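Local coordinates for protein NAD(P)H-flavin oxidoreductase (Agrobacterium tumefaciens str. C58, PDB 2FRE) that binds flavin mononucleotide between its two subunits and probably uses NAD(P)H to reduce flavin or nitro-type substrates, as relatives of the nitroreductase family do, at residues P15-R20 and A117-A122; E34-I39 and F57-K62; E72-G77 and S86-V91; G162-K167 and E176-S181. All coordinates share one frame; numbering follows the deposited sequence.

Contact 1: P15-R20 and A117-A122. With FMN (flavin mononucleotide), chain C.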
# COMPACT_ATOMS: atom_id res chain seq x y z
N PRO A 15 10.58 14.15 -0.26
CA PRO A 15 10.63 14.10 -1.72
C PRO A 15 10.50 12.71 -2.32
O PRO A 15 10.14 12.57 -3.49
CB PRO A 15 12.01 14.69 -2.04
CG PRO A 15 12.37 15.50 -0.87
CD PRO A 15 11.77 14.81 0.31
N LEU A 16 10.80 11.68 -1.53
CA LEU A 16 10.62 10.31 -1.98
C LEU A 16 9.21 10.07 -2.52
O LEU A 16 9.02 9.33 -3.47
CB LEU A 16 10.95 9.32 -0.87
CG LEU A 16 12.42 9.25 -0.41
CD1 LEU A 16 12.53 8.55 0.93
CD2 LEU A 16 13.31 8.58 -1.44
N PHE A 17 8.20 10.70 -1.92
CA PHE A 17 6.81 10.47 -2.36
C PHE A 17 6.48 11.11 -3.71
O PHE A 17 5.58 10.64 -4.41
CB PHE A 17 5.85 10.94 -1.27
CG PHE A 17 5.96 10.15 -0.02
CD1 PHE A 17 5.47 8.85 0.02
CD2 PHE A 17 6.56 10.68 1.11
CE1 PHE A 17 5.57 8.10 1.17
CE2 PHE A 17 6.67 9.91 2.26
CZ PHE A 17 6.17 8.63 2.28
N LEU A 18 7.21 12.16 -4.08
CA LEU A 18 7.09 12.76 -5.40
C LEU A 18 8.02 12.11 -6.44
O LEU A 18 7.70 12.09 -7.63
CB LEU A 18 7.39 14.26 -5.31
CG LEU A 18 6.56 15.06 -4.29
CD1 LEU A 18 6.89 16.57 -4.40
CD2 LEU A 18 5.09 14.86 -4.53
N ASP A 19 9.18 11.66 -5.98
CA ASP A 19 10.21 11.08 -6.86
C ASP A 19 9.85 9.69 -7.35
O ASP A 19 10.26 9.30 -8.44
CB ASP A 19 11.58 11.05 -6.16
CG ASP A 19 12.15 12.42 -5.99
OD1 ASP A 19 11.75 13.34 -6.74
OD2 ASP A 19 13.00 12.60 -5.12
N ARG A 20 9.08 8.94 -6.55
CA ARG A 20 8.58 7.64 -7.03
C ARG A 20 7.54 7.84 -8.12
O ARG A 20 6.54 8.51 -7.90
CB ARG A 20 7.95 6.84 -5.91
CG ARG A 20 7.40 5.48 -6.33
CD ARG A 20 6.12 5.15 -5.67
NE ARG A 20 5.07 6.16 -5.84
CZ ARG A 20 4.35 6.34 -6.94
NH1 ARG A 20 4.57 5.61 -8.03
NH2 ARG A 20 3.43 7.29 -6.96
N ALA A 117 2.04 -3.83 0.66
CA ALA A 117 3.23 -4.54 0.21
C ALA A 117 3.72 -4.04 -1.16
O ALA A 117 4.92 -3.87 -1.40
CB ALA A 117 2.95 -6.02 0.17
N TRP A 118 2.78 -3.78 -2.06
CA TRP A 118 3.11 -3.24 -3.36
C TRP A 118 3.75 -1.86 -3.27
O TRP A 118 4.76 -1.61 -3.95
CB TRP A 118 1.90 -3.26 -4.28
CG TRP A 118 1.69 -2.05 -5.14
CD1 TRP A 118 0.67 -1.16 -5.05
CD2 TRP A 118 2.49 -1.64 -6.26
NE1 TRP A 118 0.79 -0.19 -6.05
CE2 TRP A 118 1.90 -0.47 -6.79
CE3 TRP A 118 3.66 -2.14 -6.85
CZ2 TRP A 118 2.45 0.22 -7.88
CZ3 TRP A 118 4.21 -1.46 -7.95
CH2 TRP A 118 3.59 -0.28 -8.45
N PHE A 119 3.21 -0.96 -2.45
CA PHE A 119 3.86 0.36 -2.30
C PHE A 119 5.27 0.18 -1.77
O PHE A 119 6.20 0.85 -2.21
CB PHE A 119 3.10 1.35 -1.43
CG PHE A 119 3.67 2.70 -1.52
CD1 PHE A 119 3.32 3.55 -2.55
CD2 PHE A 119 4.69 3.09 -0.66
CE1 PHE A 119 3.93 4.79 -2.70
CE2 PHE A 119 5.29 4.32 -0.78
CZ PHE A 119 4.93 5.18 -1.80
N SER A 120 5.40 -0.71 -0.79
CA SER A 120 6.70 -0.99 -0.20
C SER A 120 7.68 -1.47 -1.27
O SER A 120 8.83 -1.03 -1.32
CB SER A 120 6.53 -2.05 0.89
OG SER A 120 5.77 -1.56 1.99
N LEU A 121 7.21 -2.37 -2.14
CA LEU A 121 7.95 -2.86 -3.32
C LEU A 121 8.44 -1.71 -4.22
O LEU A 121 9.63 -1.62 -4.58
CB LEU A 121 7.04 -3.81 -4.11
CG LEU A 121 7.59 -4.69 -5.24
CD1 LEU A 121 6.57 -5.77 -5.57
CD2 LEU A 121 7.95 -3.86 -6.46
N ALA A 122 7.49 -0.85 -4.59
CA ALA A 122 7.77 0.32 -5.44
C ALA A 122 8.77 1.28 -4.79
O ALA A 122 9.66 1.83 -5.47
CB ALA A 122 6.47 1.03 -5.75
N1 FMN C . -0.25 1.70 -16.12
C2 FMN C . -0.33 1.20 -17.42
O2 FMN C . 0.27 1.77 -18.33
N3 FMN C . -1.11 0.09 -17.70
C4 FMN C . -1.80 -0.56 -16.72
O4 FMN C . -2.30 -1.68 -16.97
C4A FMN C . -1.72 -0.06 -15.41
N5 FMN C . -2.40 -0.69 -14.38
C5A FMN C . -2.24 -0.23 -13.08
C6 FMN C . -2.90 -0.89 -12.06
C7 FMN C . -2.77 -0.47 -10.75
C7M FMN C . -3.07 -1.51 -9.71
C8 FMN C . -1.98 0.65 -10.45
C8M FMN C . -1.37 0.79 -9.07
C9 FMN C . -1.32 1.32 -11.47
C9A FMN C . -1.47 0.89 -12.80
N10 FMN C . -0.83 1.55 -13.82
C10 FMN C . -0.94 1.06 -15.12
C1' FMN C . -0.05 2.82 -13.57
C2' FMN C . -0.88 3.99 -13.03
O2' FMN C . -1.59 4.66 -14.06
C3' FMN C . 0.02 4.95 -12.26
O3' FMN C . 0.55 4.30 -11.12
C4' FMN C . -0.73 6.22 -11.88
O4' FMN C . -1.09 6.95 -13.05
C5' FMN C . 0.06 7.13 -10.95
O5' FMN C . 1.27 7.55 -11.55
P FMN C . 2.69 7.29 -10.83
O1P FMN C . 2.73 8.20 -9.61
O2P FMN C . 2.76 5.84 -10.37
O3P FMN C . 3.75 7.60 -11.85

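Contact 2: E34-I39 and F57-K62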
# COMPACT_ATOMS: atom_id res chain seq x y z
N GLU A 34 20.11 -10.16 -6.34
CA GLU A 34 19.99 -9.67 -4.95
C GLU A 34 19.15 -8.39 -4.85
O GLU A 34 18.48 -8.16 -3.82
CB GLU A 34 21.37 -9.41 -4.32
CG GLU A 34 21.33 -9.25 -2.77
CD GLU A 34 22.55 -8.52 -2.17
OE1 GLU A 34 22.73 -7.30 -2.41
OE2 GLU A 34 23.30 -9.17 -1.43
N HIS A 35 19.21 -7.56 -5.89
CA HIS A 35 18.42 -6.34 -5.95
C HIS A 35 16.93 -6.69 -5.93
O HIS A 35 16.18 -6.09 -5.17
CB HIS A 35 18.78 -5.47 -7.16
CG HIS A 35 20.05 -4.70 -7.00
ND1 HIS A 35 20.50 -3.78 -7.93
CD2 HIS A 35 20.96 -4.68 -5.99
CE1 HIS A 35 21.64 -3.26 -7.52
NE2 HIS A 35 21.94 -3.78 -6.34
N LEU A 36 16.52 -7.69 -6.72
CA LEU A 36 15.09 -8.06 -6.73
C LEU A 36 14.66 -8.64 -5.39
O LEU A 36 13.57 -8.36 -4.90
CB LEU A 36 14.72 -9.05 -7.84
CG LEU A 36 13.22 -9.39 -7.90
CD1 LEU A 36 12.37 -8.19 -8.11
CD2 LEU A 36 12.94 -10.40 -9.03
N LEU A 37 15.54 -9.44 -4.79
CA LEU A 37 15.25 -10.04 -3.50
C LEU A 37 15.14 -8.97 -2.39
O LEU A 37 14.24 -9.05 -1.53
CB LEU A 37 16.30 -11.14 -3.19
CG LEU A 37 16.15 -12.41 -4.06
CD1 LEU A 37 17.31 -13.36 -3.85
CD2 LEU A 37 14.84 -13.16 -3.79
N THR A 38 15.98 -7.95 -2.46
CA THR A 38 15.88 -6.81 -1.54
C THR A 38 14.52 -6.12 -1.67
O THR A 38 13.83 -5.83 -0.67
CB THR A 38 17.05 -5.82 -1.75
OG1 THR A 38 18.29 -6.51 -1.63
CG2 THR A 38 17.03 -4.71 -0.71
N ILE A 39 14.12 -5.88 -2.93
CA ILE A 39 12.83 -5.26 -3.25
C ILE A 39 11.67 -6.05 -2.68
O ILE A 39 10.79 -5.48 -2.05
CB ILE A 39 12.67 -5.07 -4.78
CG1 ILE A 39 13.65 -3.98 -5.24
CG2 ILE A 39 11.22 -4.70 -5.14
CD1 ILE A 39 13.77 -3.85 -6.73
N PHE A 57 4.30 -13.22 -4.29
CA PHE A 57 4.93 -12.66 -5.51
C PHE A 57 5.48 -13.78 -6.40
O PHE A 57 6.28 -14.61 -5.95
CB PHE A 57 6.07 -11.73 -5.12
CG PHE A 57 5.71 -10.78 -4.04
CD1 PHE A 57 4.95 -9.66 -4.31
CD2 PHE A 57 6.11 -11.01 -2.72
CE1 PHE A 57 4.58 -8.79 -3.31
CE2 PHE A 57 5.72 -10.14 -1.70
CZ PHE A 57 4.97 -9.03 -2.01
N VAL A 58 5.06 -13.79 -7.66
CA VAL A 58 5.61 -14.73 -8.64
C VAL A 58 6.35 -13.88 -9.67
O VAL A 58 5.77 -13.01 -10.31
CB VAL A 58 4.52 -15.60 -9.25
CG1 VAL A 58 5.09 -16.63 -10.20
CG2 VAL A 58 3.75 -16.31 -8.12
N TYR A 59 7.65 -14.11 -9.79
CA TYR A 59 8.52 -13.23 -10.56
C TYR A 59 9.40 -13.95 -11.58
O TYR A 59 9.68 -15.15 -11.47
CB TYR A 59 9.38 -12.40 -9.60
CG TYR A 59 10.39 -13.21 -8.80
CD1 TYR A 59 11.65 -13.51 -9.33
CD2 TYR A 59 10.09 -13.69 -7.53
CE1 TYR A 59 12.58 -14.25 -8.60
CE2 TYR A 59 11.00 -14.42 -6.80
CZ TYR A 59 12.24 -14.70 -7.35
OH TYR A 59 13.14 -15.41 -6.60
N ALA A 60 9.85 -13.17 -12.57
CA ALA A 60 10.78 -13.62 -13.60
C ALA A 60 11.72 -12.47 -13.99
O ALA A 60 11.28 -11.33 -14.15
CB ALA A 60 10.01 -14.11 -14.81
N HIS A 61 13.00 -12.78 -14.11
CA HIS A 61 13.98 -11.85 -14.68
C HIS A 61 13.96 -11.90 -16.20
O HIS A 61 13.59 -12.90 -16.81
CB HIS A 61 15.40 -12.19 -14.21
CG HIS A 61 15.68 -11.82 -12.79
ND1 HIS A 61 16.25 -10.61 -12.44
CD2 HIS A 61 15.49 -12.51 -11.64
CE1 HIS A 61 16.38 -10.57 -11.13
NE2 HIS A 61 15.94 -11.71 -10.62
N LYS A 62 14.41 -10.81 -16.81
CA LYS A 62 14.54 -10.72 -18.25
C LYS A 62 15.29 -11.90 -18.90
O LYS A 62 14.95 -12.30 -20.02
CB LYS A 62 15.25 -9.41 -18.63
CG LYS A 62 14.67 -8.78 -19.86
CD LYS A 62 15.74 -8.42 -20.83
CE LYS A 62 15.13 -7.66 -22.00
NZ LYS A 62 13.94 -6.91 -21.52

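Contact 3: E72-G77 and S86-V91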
# COMPACT_ATOMS: atom_id res chain seq x y z
N GLU A 72 3.58 -12.43 -22.21
CA GLU A 72 2.35 -12.66 -22.99
C GLU A 72 1.12 -12.76 -22.11
O GLU A 72 0.00 -12.76 -22.63
CB GLU A 72 2.51 -13.87 -23.92
CG GLU A 72 2.40 -15.20 -23.25
CD GLU A 72 2.74 -16.35 -24.18
OE1 GLU A 72 2.14 -16.45 -25.29
OE2 GLU A 72 3.59 -17.16 -23.78
N LEU A 73 1.34 -12.82 -20.78
CA LEU A 73 0.29 -12.76 -19.77
C LEU A 73 -0.18 -11.32 -19.51
O LEU A 73 -1.18 -11.10 -18.82
CB LEU A 73 0.75 -13.39 -18.46
CG LEU A 73 0.88 -14.93 -18.46
CD1 LEU A 73 1.51 -15.40 -17.16
CD2 LEU A 73 -0.47 -15.57 -18.68
N LEU A 74 0.52 -10.35 -20.07
CA LEU A 74 0.05 -8.97 -20.09
C LEU A 74 -0.73 -8.74 -21.37
O LEU A 74 -0.49 -9.40 -22.39
CB LEU A 74 1.23 -8.00 -20.09
CG LEU A 74 2.39 -8.34 -19.15
CD1 LEU A 74 3.55 -7.38 -19.37
CD2 LEU A 74 1.89 -8.34 -17.73
N MSE A 75 -1.66 -7.78 -21.32
CA MSE A 75 -2.36 -7.34 -22.52
C MSE A 75 -1.42 -6.62 -23.46
O MSE A 75 -0.38 -6.10 -23.04
CB MSE A 75 -3.57 -6.49 -22.16
CG MSE A 75 -4.60 -7.32 -21.47
SE MSE A 75 -6.17 -6.34 -20.90
CE MSE A 75 -7.18 -7.87 -20.08
N GLU A 76 -1.79 -6.62 -24.74
CA GLU A 76 -0.94 -6.19 -25.86
C GLU A 76 -0.37 -4.81 -25.63
O GLU A 76 0.82 -4.57 -25.86
CB GLU A 76 -1.73 -6.22 -27.17
CG GLU A 76 -1.04 -5.54 -28.37
CD GLU A 76 -1.80 -5.71 -29.69
OE1 GLU A 76 -1.26 -5.30 -30.76
OE2 GLU A 76 -2.94 -6.24 -29.68
N GLY A 77 -1.23 -3.89 -25.20
CA GLY A 77 -0.84 -2.51 -24.93
C GLY A 77 0.30 -2.43 -23.94
O GLY A 77 1.29 -1.77 -24.19
N SER A 86 13.24 -5.00 -16.72
CA SER A 86 14.26 -5.91 -16.23
C SER A 86 13.67 -7.11 -15.50
O SER A 86 14.29 -8.18 -15.47
CB SER A 86 15.22 -5.18 -15.28
OG SER A 86 16.04 -4.28 -15.98
N VAL A 87 12.50 -6.91 -14.90
CA VAL A 87 11.80 -7.91 -14.11
C VAL A 87 10.31 -7.73 -14.36
O VAL A 87 9.83 -6.60 -14.46
CB VAL A 87 12.10 -7.72 -12.58
CG1 VAL A 87 11.20 -8.59 -11.72
CG2 VAL A 87 13.56 -8.01 -12.28
N LEU A 88 9.59 -8.84 -14.48
CA LEU A 88 8.14 -8.85 -14.43
C LEU A 88 7.71 -9.76 -13.28
O LEU A 88 8.32 -10.82 -13.06
CB LEU A 88 7.53 -9.33 -15.75
CG LEU A 88 7.63 -8.36 -16.93
CD1 LEU A 88 7.35 -9.04 -18.24
CD2 LEU A 88 6.68 -7.22 -16.74
N LEU A 89 6.67 -9.35 -12.56
CA LEU A 89 6.11 -10.17 -11.52
C LEU A 89 4.63 -9.89 -11.32
O LEU A 89 4.11 -8.87 -11.78
CB LEU A 89 6.88 -9.94 -10.20
CG LEU A 89 6.83 -8.56 -9.55
CD1 LEU A 89 5.59 -8.35 -8.67
CD2 LEU A 89 8.08 -8.35 -8.68
N PHE A 90 3.95 -10.81 -10.65
CA PHE A 90 2.56 -10.65 -10.30
C PHE A 90 2.41 -10.64 -8.79
O PHE A 90 2.98 -11.47 -8.05
CB PHE A 90 1.69 -11.71 -11.02
CG PHE A 90 1.79 -11.62 -12.50
CD1 PHE A 90 1.05 -10.66 -13.21
CD2 PHE A 90 2.69 -12.41 -13.20
CE1 PHE A 90 1.17 -10.54 -14.59
CE2 PHE A 90 2.83 -12.30 -14.57
CZ PHE A 90 2.08 -11.35 -15.28
N VAL A 91 1.66 -9.65 -8.32
CA VAL A 91 1.31 -9.53 -6.93
C VAL A 91 -0.02 -10.25 -6.71
O VAL A 91 -1.02 -9.96 -7.35
CB VAL A 91 1.19 -8.07 -6.47
CG1 VAL A 91 0.83 -8.05 -4.99
CG2 VAL A 91 2.47 -7.31 -6.73

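Contact 4: G162-K167 and E176-S181. With FMN (flavin mononucleotide), chain C.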
# COMPACT_ATOMS: atom_id res chain seq x y z
N GLY A 162 12.45 -1.87 -13.73
CA GLY A 162 13.62 -1.71 -14.57
C GLY A 162 14.29 -0.37 -14.38
O GLY A 162 13.97 0.39 -13.45
N THR A 163 15.24 -0.11 -15.26
CA THR A 163 16.01 1.12 -15.23
C THR A 163 15.53 2.04 -16.34
O THR A 163 15.48 1.65 -17.51
CB THR A 163 17.49 0.81 -15.40
OG1 THR A 163 17.92 -0.03 -14.32
CG2 THR A 163 18.31 2.10 -15.42
N LEU A 164 15.20 3.27 -15.95
CA LEU A 164 14.61 4.26 -16.84
C LEU A 164 15.58 4.60 -17.95
O LEU A 164 16.79 4.63 -17.73
CB LEU A 164 14.25 5.53 -16.05
CG LEU A 164 13.57 6.69 -16.80
CD1 LEU A 164 12.22 6.30 -17.35
CD2 LEU A 164 13.40 7.91 -15.89
N THR A 165 15.06 4.82 -19.16
CA THR A 165 15.86 5.31 -20.26
C THR A 165 15.10 6.38 -21.05
O THR A 165 14.01 6.79 -20.66
CB THR A 165 16.35 4.17 -21.18
OG1 THR A 165 17.26 4.70 -22.15
CG2 THR A 165 15.20 3.49 -21.92
N ASP A 166 15.68 6.84 -22.16
CA ASP A 166 15.11 7.93 -22.93
C ASP A 166 13.76 7.54 -23.54
O ASP A 166 13.60 6.43 -24.06
CB ASP A 166 16.07 8.38 -24.04
CG ASP A 166 15.61 9.66 -24.73
OD1 ASP A 166 15.74 10.76 -24.15
OD2 ASP A 166 15.11 9.56 -25.86
N LYS A 167 12.81 8.47 -23.47
CA LYS A 167 11.46 8.26 -23.98
C LYS A 167 11.42 7.99 -25.49
O LYS A 167 10.45 7.44 -26.00
CB LYS A 167 10.57 9.45 -23.64
CG LYS A 167 10.92 10.74 -24.36
CD LYS A 167 9.99 11.85 -23.93
CE LYS A 167 10.31 13.14 -24.65
NZ LYS A 167 9.68 14.32 -23.96
N GLU A 176 4.71 10.70 -25.20
CA GLU A 176 3.98 11.88 -24.73
C GLU A 176 3.47 11.71 -23.31
O GLU A 176 3.25 12.69 -22.63
CB GLU A 176 2.81 12.20 -25.66
CG GLU A 176 3.23 12.84 -26.94
CD GLU A 176 2.06 13.15 -27.86
OE1 GLU A 176 0.89 12.96 -27.43
OE2 GLU A 176 2.33 13.58 -29.00
N ARG A 177 3.26 10.47 -22.87
CA ARG A 177 2.77 10.20 -21.51
C ARG A 177 3.87 9.95 -20.51
O ARG A 177 3.60 9.66 -19.34
CB ARG A 177 1.84 9.00 -21.51
CG ARG A 177 0.54 9.29 -22.17
CD ARG A 177 -0.33 8.06 -22.35
NE ARG A 177 -1.69 8.48 -22.65
CZ ARG A 177 -2.08 9.07 -23.78
NH1 ARG A 177 -1.23 9.31 -24.77
NH2 ARG A 177 -3.35 9.42 -23.94
N GLU A 178 5.11 10.02 -20.97
CA GLU A 178 6.25 9.75 -20.12
C GLU A 178 6.55 11.00 -19.27
O GLU A 178 7.58 11.62 -19.42
CB GLU A 178 7.43 9.32 -20.98
CG GLU A 178 8.57 8.73 -20.22
CD GLU A 178 8.40 7.25 -19.85
OE1 GLU A 178 7.25 6.73 -19.69
OE2 GLU A 178 9.46 6.61 -19.68
N VAL A 179 5.64 11.33 -18.36
CA VAL A 179 5.78 12.52 -17.52
C VAL A 179 5.07 12.22 -16.21
O VAL A 179 4.03 11.56 -16.21
CB VAL A 179 5.22 13.79 -18.22
CG1 VAL A 179 3.74 13.67 -18.47
CG2 VAL A 179 5.50 15.03 -17.40
N PRO A 180 5.67 12.61 -15.06
CA PRO A 180 5.02 12.20 -13.82
C PRO A 180 3.61 12.77 -13.68
O PRO A 180 3.38 13.97 -13.91
CB PRO A 180 5.99 12.71 -12.73
CG PRO A 180 7.31 12.77 -13.47
CD PRO A 180 6.93 13.32 -14.80
N SER A 181 2.68 11.89 -13.33
CA SER A 181 1.30 12.25 -13.15
C SER A 181 1.11 13.21 -11.98
O SER A 181 1.95 13.31 -11.07
CB SER A 181 0.47 10.99 -12.90
OG SER A 181 1.02 10.27 -11.81
N1 FMN C . -0.25 1.70 -16.12
C2 FMN C . -0.33 1.20 -17.42
O2 FMN C . 0.27 1.77 -18.33
N3 FMN C . -1.11 0.09 -17.70
C4 FMN C . -1.80 -0.56 -16.72
O4 FMN C . -2.30 -1.68 -16.97
C4A FMN C . -1.72 -0.06 -15.41
N5 FMN C . -2.40 -0.69 -14.38
C5A FMN C . -2.24 -0.23 -13.08
C6 FMN C . -2.90 -0.89 -12.06
C7 FMN C . -2.77 -0.47 -10.75
C7M FMN C . -3.07 -1.51 -9.71
C8 FMN C . -1.98 0.65 -10.45
C8M FMN C . -1.37 0.79 -9.07
C9 FMN C . -1.32 1.32 -11.47
C9A FMN C . -1.47 0.89 -12.80
N10 FMN C . -0.83 1.55 -13.82
C10 FMN C . -0.94 1.06 -15.12
C1' FMN C . -0.05 2.82 -13.57
C2' FMN C . -0.88 3.99 -13.03
O2' FMN C . -1.59 4.66 -14.06
C3' FMN C . 0.02 4.95 -12.26
O3' FMN C . 0.55 4.30 -11.12
C4' FMN C . -0.73 6.22 -11.88
O4' FMN C . -1.09 6.95 -13.05
C5' FMN C . 0.06 7.13 -10.95
O5' FMN C . 1.27 7.55 -11.55
P FMN C . 2.69 7.29 -10.83
O1P FMN C . 2.73 8.20 -9.61
O2P FMN C . 2.76 5.84 -10.37
O3P FMN C . 3.75 7.60 -11.85
O HOH W 1 11.67 8.01 -20.27

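Contact 1: P15-R20 and A117-A122
Two phenyl rings and a guanidinium meet where Phe-17 and Arg-20 come against Phe-119. At the edge of the Phe-17 ring, near its plane, stands CZ of Phe-119, 4.1 Å from CD1 of Phe-17, and the two side chains run at about a right angle. The guanidinium of Arg-20 is turned 67° from the plane of the Phe-119 ring. Its NE comes obliquely within 3.6 Å of CE1 of Phe-119, no flat stack. Along its edge the same group takes the phosphate of the flavin mononucleotide with two separate nitrogens: NH1 gives a nearly straight bond to O2P of FMN (3.0 Å, 171°), and NH2 a more bent one to O1P of FMN (2.9 Å, 149°). This fork fixes the rotation of the guanidinium. The arginine chain leaves with CG anti to its N; this and the bend at chi2 lay CD beside the Phe-119 ring and 4.1 Å from CB of Ala-122, and the bend at chi3 turns NE and the guanidinium toward the phosphate. On the indole of Trp-118, CB of Ala-122 lies over one face near the rim, while NE1 of Trp-118 is 3.8 Å from the flavin methyl C8M. Arg-20 NH2 also bonds Trp-45 O of the second subunit. Helix 16-19, through Phe-17, and Arg-20 just after it thus rest on helix 110-127, whose Leu-121 packs on helix 33-44 and strand 153-162.

Contact 2: E34-I39 and F57-K62
Different chi1 settings bring Leu-36 and Tyr-59 together. The leucine carries CG anti to its N (chi1 -177°), extending the branch from the helix to the strand, whereas the tyrosine takes the crowded position between N and carbonyl carbon (chi1 67°), which puts its ring beside CD2 of Leu-36. Methyl CD2 of Leu-36 does most of the touching. It approaches the tyrosine ring obliquely and is 3.4 Å from CD1 of Tyr-59, a close fit, and it also reaches NE2 of His-61 at 3.6 Å. One methyl therefore touches two aromatic side chains, two residues apart on the same strand. The imidazole and the leucine slide past one another in opposite directions, and CB of Leu-36 lies 4.0 Å from CE1 of His-61. At the far end of the tyrosine, CD2 of Leu-37 crosses at about a right angle, 4.0 Å from OH of Tyr-59. Within the same stretch of helix, OG1 and N of Thr-38 both bond Glu-34 O, from opposite faces of its carbonyl plane. Helix 34-39 and strand 57-61 run nearly antiparallel, at 158°, with their axes 10.8 Å apart. Helix 33-44 in this way covers the sheet at strand 55-61; beyond Leu-36 and His-61 comes Val-87 of the neighbouring strand 87-98, while a strand of the second subunit extends the sheet in parallel beside Phe-57, Val-58 and Tyr-59.

Contact 3: E72-G77 and S86-V91
Two leucines in succession, Leu-73 and Leu-74, face two side chains that alternate along one strand, Leu-88 and Phe-90, and each pair meets in its own way. Leu-74 and Leu-88 reach toward each other tip to tip, with methyl CD1 of Leu-74 standing 4.1 Å from CD2 of Leu-88. The other branch of Leu-74 serves the aromatic ring: the two side chains run aslant, and CD2 of Leu-74 approaches the far end of the ring at 3.9 Å from CZ of Phe-90. That methyl is as close to CE1 of Phe-90, so it spans the bond between the two ring atoms instead of resting on a single carbon. Each methyl of this one leucine is thereby committed to a different partner. Leu-73 presents not its tip but its root, with CB 4.0 Å from CZ of Phe-90, so both leucines converge on the outer end of the ring. The CB bond of Phe-90 already points at the loop, and CG anti to the carbonyl carbon (chi1 -60°) sets where the ring lies. Every approach to the ring is oblique, and the interface is entirely apolar and buried. Farther out, Ile-143 of helix 140-146 touches both Leu-73 and Phe-90, and Trp-67 and Val-71 of helix 67-72 lie against Leu-88. The strand begins at a classic beta bulge, where Ser-86 and Val-87 both face Ile-161. Such layering of loop and helix residues on a central antiparallel sheet is the build of the alpha+beta fold of nitroreductases.

Contact 4: G162-K167 and E176-S181
Carboxylate oxygen OE2 of Glu-178 is gripped by a water and by the backbone N of Ala-25. The water donates to it over 2.7 Å and also donates to O of Thr-165, again at 2.7 Å, so that a single molecule ties the two loops together. The other oxygen, OE1, accepts from the backbone N of Arg-24; the two amides and the water anchor the carboxylate, and its charge is probably steadied by them. The acid reaches this place by a chain bent at chi2 (82°) after CG has been set anti to its own N. From the other loop, Leu-164 slides past it in the opposite direction, bringing methyl CD1 of Leu-164 to 3.6 Å from OE2 of Glu-178, a contact of hydrocarbon with oxygen. The aliphatic part of the glutamate is met by Lys-167, whose CB lies 4.0 Å from CG of Glu-178. This lysine makes its contact at the base of the chain, not with its amine. Glu-178 is also the centre of an inverse gamma turn, a tight bend that precedes the run through Pro-180 to Ser-181. There the hydroxyl OG of Ser-181 donates to O5' of FMN at 2.7 Å, and Arg-183 NH1 bonds the same OG, linking two residues that both bond the FMN. Ser-181 also packs on Asn-51 of the second subunit. Two irregular surface loops joined through a carboxylate held by backbone amides and a bridging water thus lead into the phosphate end of an FMN pocket formed at the dimer interface.

Contacts 1, 2 and 3 are buried, whereas contact 4 lies at the surface and is the one that relies on a water. Contacts 2 and 3 share the central sheet: strands 55-61 and 87-98 are neighbours there, Ala-60 N lying 2.9 Å from Leu-88 O, and their side-chain chemistry is chiefly apolar. Contact 1 joins this core through Leu-121, which packs on Ile-39 and Leu-89, yet it also brings a charged side chain to the flavin. Contacts 1 and 4, with centres about 16 Å apart, touch the same FMN: contact 1 from a helix end and a helix, at the phosphate oxygens and the C8M methyl, contact 4 from a loop, at the ester oxygen.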